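PDB 5VXV: peroxisomal membrane protein PEX15 from Saccharomyces cerevisiae, which anchors the AAA-ATPase proteins Pex1 and Pex6 to the peroxisomal membrane, the docking step for the complex that extracts the Pex5 receptor. Local coordinates for residues K23-G28 with G59-S64; D43-A48 with S64-I69. All coordinates share one frame; numbering follows the deposited sequence. Where two conformers were deposited one is given.

Contact 1. Residues K23-G28 with G59-S64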
# COMPACT_ATOMS: atom_id res chain seq x y z
N LYS A 23 8.59 13.68 15.80
CA LYS A 23 9.68 14.62 15.55
C LYS A 23 9.61 15.20 14.15
O LYS A 23 9.83 16.40 13.95
CB LYS A 23 11.03 13.94 15.78
CG LYS A 23 12.23 14.87 15.65
CD LYS A 23 12.17 16.01 16.66
N MSE A 24 9.30 14.37 13.16
CA MSE A 24 9.15 14.85 11.79
C MSE A 24 8.06 15.93 11.74
O MSE A 24 8.21 16.94 11.06
CB MSE A 24 8.79 13.70 10.83
CG MSE A 24 9.89 12.65 10.68
SE MSE A 24 9.53 11.34 9.28
CE MSE A 24 9.95 12.44 7.73
N SER A 25 6.98 15.69 12.48
CA SER A 25 5.89 16.67 12.54
C SER A 25 6.34 17.94 13.26
O SER A 25 6.05 19.05 12.80
CB SER A 25 4.68 16.06 13.24
OG SER A 25 3.66 17.02 13.43
N GLU A 26 7.04 17.79 14.38
CA GLU A 26 7.49 18.94 15.15
C GLU A 26 8.34 19.88 14.31
O GLU A 26 8.22 21.10 14.41
CB GLU A 26 8.27 18.47 16.38
CG GLU A 26 8.82 19.58 17.26
CD GLU A 26 9.81 19.07 18.30
N VAL A 27 9.21 19.32 13.46
CA VAL A 27 10.14 20.14 12.69
C VAL A 27 9.57 20.58 11.35
O VAL A 27 10.20 21.40 10.66
CB VAL A 27 11.48 19.40 12.46
CG1 VAL A 27 12.05 18.92 13.79
CG2 VAL A 27 11.31 18.23 11.50
N GLY A 28 8.41 20.07 10.95
CA GLY A 28 7.77 20.50 9.73
C GLY A 28 8.07 19.68 8.50
O GLY A 28 7.84 20.15 7.38
N GLY A 59 -0.76 12.01 18.18
CA GLY A 59 -1.22 13.35 18.48
C GLY A 59 -2.02 13.95 17.34
O GLY A 59 -1.88 13.56 16.17
N LEU A 60 -2.87 14.92 17.68
CA LEU A 60 -3.82 15.44 16.70
C LEU A 60 -3.11 16.10 15.53
O LEU A 60 -3.48 15.88 14.37
CB LEU A 60 -4.77 16.43 17.38
CG LEU A 60 -5.83 15.80 18.28
N THR A 61 -2.09 16.92 15.79
CA THR A 61 -1.37 17.59 14.71
C THR A 61 -0.70 16.57 13.79
O THR A 61 -0.84 16.63 12.57
CB THR A 61 -0.34 18.57 15.27
OG1 THR A 61 -1.01 19.56 16.06
CG2 THR A 61 0.43 19.26 14.15
N LEU A 62 0.03 15.62 14.38
CA LEU A 62 0.66 14.58 13.57
C LEU A 62 -0.37 13.80 12.77
O LEU A 62 -0.17 13.52 11.59
CB LEU A 62 1.46 13.63 14.47
CG LEU A 62 1.99 12.36 13.81
CD1 LEU A 62 2.85 12.68 12.59
CD2 LEU A 62 2.79 11.53 14.80
N GLN A 63 -1.50 13.46 13.40
CA GLN A 63 -2.53 12.69 12.71
C GLN A 63 -3.07 13.46 11.52
O GLN A 63 -3.26 12.88 10.44
CB GLN A 63 -3.65 12.34 13.69
CG GLN A 63 -4.51 11.17 13.23
CD GLN A 63 -5.38 10.61 14.34
OE1 GLN A 63 -6.58 10.37 14.14
NE2 GLN A 63 -4.80 10.38 15.51
N SER A 64 -3.32 14.76 11.68
CA SER A 64 -3.86 15.55 10.58
C SER A 64 -2.86 15.62 9.43
O SER A 64 -3.25 15.62 8.25
CB SER A 64 -4.22 16.95 11.06
OG SER A 64 -3.06 17.73 11.29
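Ser25, in the last turn of helix 17-27, meets Thr61 and Leu62 in the first turn of helix 60-70, a small helix-helix contact in the almost wholly helical, predicted cytoplasmic part of Pex15. The two backbones come close: the CA atoms of Ser25 and Leu62 lie 5.7 Å apart, a spacing that the short serine side chain allows. The side chain of Ser25 sets out toward the other helix. With its hydroxyl anti to the backbone N (chi1 174°), OG reaches over the backbone of Leu62, 3.9 Å from Leu62 CA, and Thr61 CG2 lies 4.0 Å from the same Ser25 OG. Both approaches are van der Waals contacts; the polar partner of this hydroxyl is Glu65, one turn further along helix 60-70, whose OE2 is hydrogen-bonded to Ser25 OG. Leu62 comes in differently. Its side chain leaves the backbone across the line between the helices and passes alongside the serine, where the branch CD1 packs against Ser25 CB at 3.9 Å. The leucine is buried, with Leu21, Glu22 and Ile30 also against it, whereas Thr61 lies at the exposed margin and offers its methyl to the serine. Both segments include a helix end. Gly28 closes helix 17-27 in a Schellman motif, its positive phi of 94° suited to glycine, and its N donates to Ser25 O and, weakly, to Met24 O. Gly59 is the N-cap residue of helix 60-70; its backbone N is hydrogen-bonded to Glu22 OE2, a second polar tie between the two helices. Within the first turns of helix 60-70, Ser64 OG folds back onto the backbone and donates a 2.8 Å hydrogen bond to Thr61 O, approaching from 22° outside the carbonyl plane.

Contact 2. Residues D43-A48 with S64-I69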
# COMPACT_ATOMS: atom_id res chain seq x y z
N ASP A 43 10.89 9.17 1.73
CA ASP A 43 11.11 7.74 1.89
C ASP A 43 11.02 7.32 3.35
O ASP A 43 10.41 6.29 3.67
CB ASP A 43 12.48 7.36 1.31
CG ASP A 43 12.52 5.95 0.77
OD1 ASP A 43 11.58 5.54 0.06
OD2 ASP A 43 13.51 5.24 1.05
N LEU A 44 11.61 8.11 4.26
CA LEU A 44 11.52 7.79 5.68
C LEU A 44 10.07 7.86 6.16
O LEU A 44 9.60 6.98 6.88
CB LEU A 44 12.39 8.75 6.49
CG LEU A 44 12.23 8.64 8.02
CD1 LEU A 44 12.56 7.24 8.51
CD2 LEU A 44 13.08 9.68 8.73
N PHE A 45 9.36 8.92 5.77
CA PHE A 45 7.98 9.09 6.21
C PHE A 45 7.13 7.89 5.83
O PHE A 45 6.39 7.34 6.66
CB PHE A 45 7.41 10.37 5.62
CG PHE A 45 5.96 10.57 5.92
CD1 PHE A 45 5.55 10.92 7.19
CD2 PHE A 45 5.00 10.42 4.93
CE1 PHE A 45 4.21 11.11 7.48
CE2 PHE A 45 3.66 10.61 5.21
CZ PHE A 45 3.27 10.95 6.48
N VAL A 46 7.22 7.45 4.57
CA VAL A 46 6.41 6.32 4.12
C VAL A 46 6.81 5.05 4.86
O VAL A 46 5.95 4.25 5.26
CB VAL A 46 6.55 6.15 2.59
CG1 VAL A 46 5.82 4.90 2.11
CG2 VAL A 46 6.00 7.38 1.88
N SER A 47 8.11 4.83 5.05
CA SER A 47 8.56 3.62 5.74
C SER A 47 8.09 3.60 7.19
O SER A 47 7.68 2.55 7.70
CB SER A 47 10.08 3.50 5.67
OG SER A 47 10.49 3.17 4.35
N ALA A 48 8.14 4.75 7.86
CA ALA A 48 7.70 4.82 9.25
C ALA A 48 6.19 4.59 9.35
O ALA A 48 5.72 3.82 10.20
CB ALA A 48 8.08 6.16 9.87
N SER A 64 -3.32 14.76 11.68
CA SER A 64 -3.86 15.55 10.58
C SER A 64 -2.86 15.62 9.43
O SER A 64 -3.25 15.62 8.25
CB SER A 64 -4.22 16.95 11.06
OG SER A 64 -3.06 17.73 11.29
N GLU A 65 -1.56 15.68 9.74
CA GLU A 65 -0.55 15.78 8.69
C GLU A 65 -0.39 14.46 7.95
O GLU A 65 -0.22 14.45 6.73
CB GLU A 65 0.77 16.24 9.30
CG GLU A 65 0.73 17.69 9.76
CD GLU A 65 1.94 18.12 10.56
OE1 GLU A 65 2.03 19.32 10.91
OE2 GLU A 65 2.82 17.27 10.85
N ILE A 66 -0.46 13.34 8.67
CA ILE A 66 -0.46 12.03 8.01
C ILE A 66 -1.68 11.90 7.11
O ILE A 66 -1.57 11.50 5.94
CB ILE A 66 -0.39 10.90 9.05
CG1 ILE A 66 0.94 10.94 9.79
CG2 ILE A 66 -0.59 9.54 8.38
CD1 ILE A 66 1.04 9.96 10.95
N LEU A 67 -2.86 12.23 7.64
CA LEU A 67 -4.09 12.06 6.87
C LEU A 67 -4.07 12.87 5.58
O LEU A 67 -4.64 12.45 4.57
CB LEU A 67 -5.30 12.46 7.72
CG LEU A 67 -5.68 11.49 8.84
CD1 LEU A 67 -6.79 12.07 9.70
CD2 LEU A 67 -6.10 10.15 8.26
N ASN A 68 -3.41 14.03 5.59
CA ASN A 68 -3.33 14.84 4.38
C ASN A 68 -2.56 14.13 3.28
O ASN A 68 -2.84 14.32 2.09
CB ASN A 68 -2.70 16.19 4.69
CG ASN A 68 -3.18 17.29 3.76
N ILE A 69 -1.58 13.30 3.65
CA ILE A 69 -0.76 12.63 2.65
C ILE A 69 -1.45 11.38 2.10
O ILE A 69 -1.19 10.99 0.95
CB ILE A 69 0.62 12.28 3.23
CG1 ILE A 69 1.32 13.53 3.78
CG2 ILE A 69 1.50 11.59 2.18
CD1 ILE A 69 1.51 14.64 2.76
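Phe45 of helix 39-51 reaches across to helix 60-70 and lodges its ring against Ile66 and Ile69, a buried helix-helix contact in the interior of the helical domain. The backbones stay well apart, 9.1 Å between the CA atoms of Phe45 and Ile66, and the aromatic ring bridges the distance. Its CG is anti to the backbone N (chi1 175°), which extends the ring toward the facing helix. Ile66 meets the rim of the ring: its CG1 lies near the ring plane, 4.0 Å from Phe45 CE1 and equally close to CZ. On the CE2 side stands Ile69, one turn on, with CG2 approaching Phe45 CE2 obliquely at 3.8 Å while CB and CG1 of the same isoleucine come at that carbon from the same side. The far end of the phenylalanine thus meets two isoleucines spaced i, i+3, one at the CE1/CZ edge and one at CE2. Leu21 of helix 17-27 and Ile30 pack on Phe45 as well, and the ring of Phe35 meets it with the planes inclined by about 35°. Every atom that touches across the two segments is carbon, which implies that dispersion and the exclusion of water hold these helices together here.

In the fold
Contacts 1 and 2 lie on the same side of the chain's centre, with their own centres about 10 Å apart, and both use helix 60-70: its first turns meet helix 17-27 and its later turns helix 39-51, with Ser64 common to both segments. Along the chain the segments alternate, 23-28, 43-48, 59-64 and 64-69, and helix 60-70, the last of the three, packs on the two earlier ones. The two contacts also touch directly, through packing of CE of the selenomethionine Met24 on Phe45 CB at 3.9 Å. Contact 1 is partly buried and contact 2 buried, all three touching residues being so; together they join three helices of the N-terminal part of the predicted cytoplasmic domain.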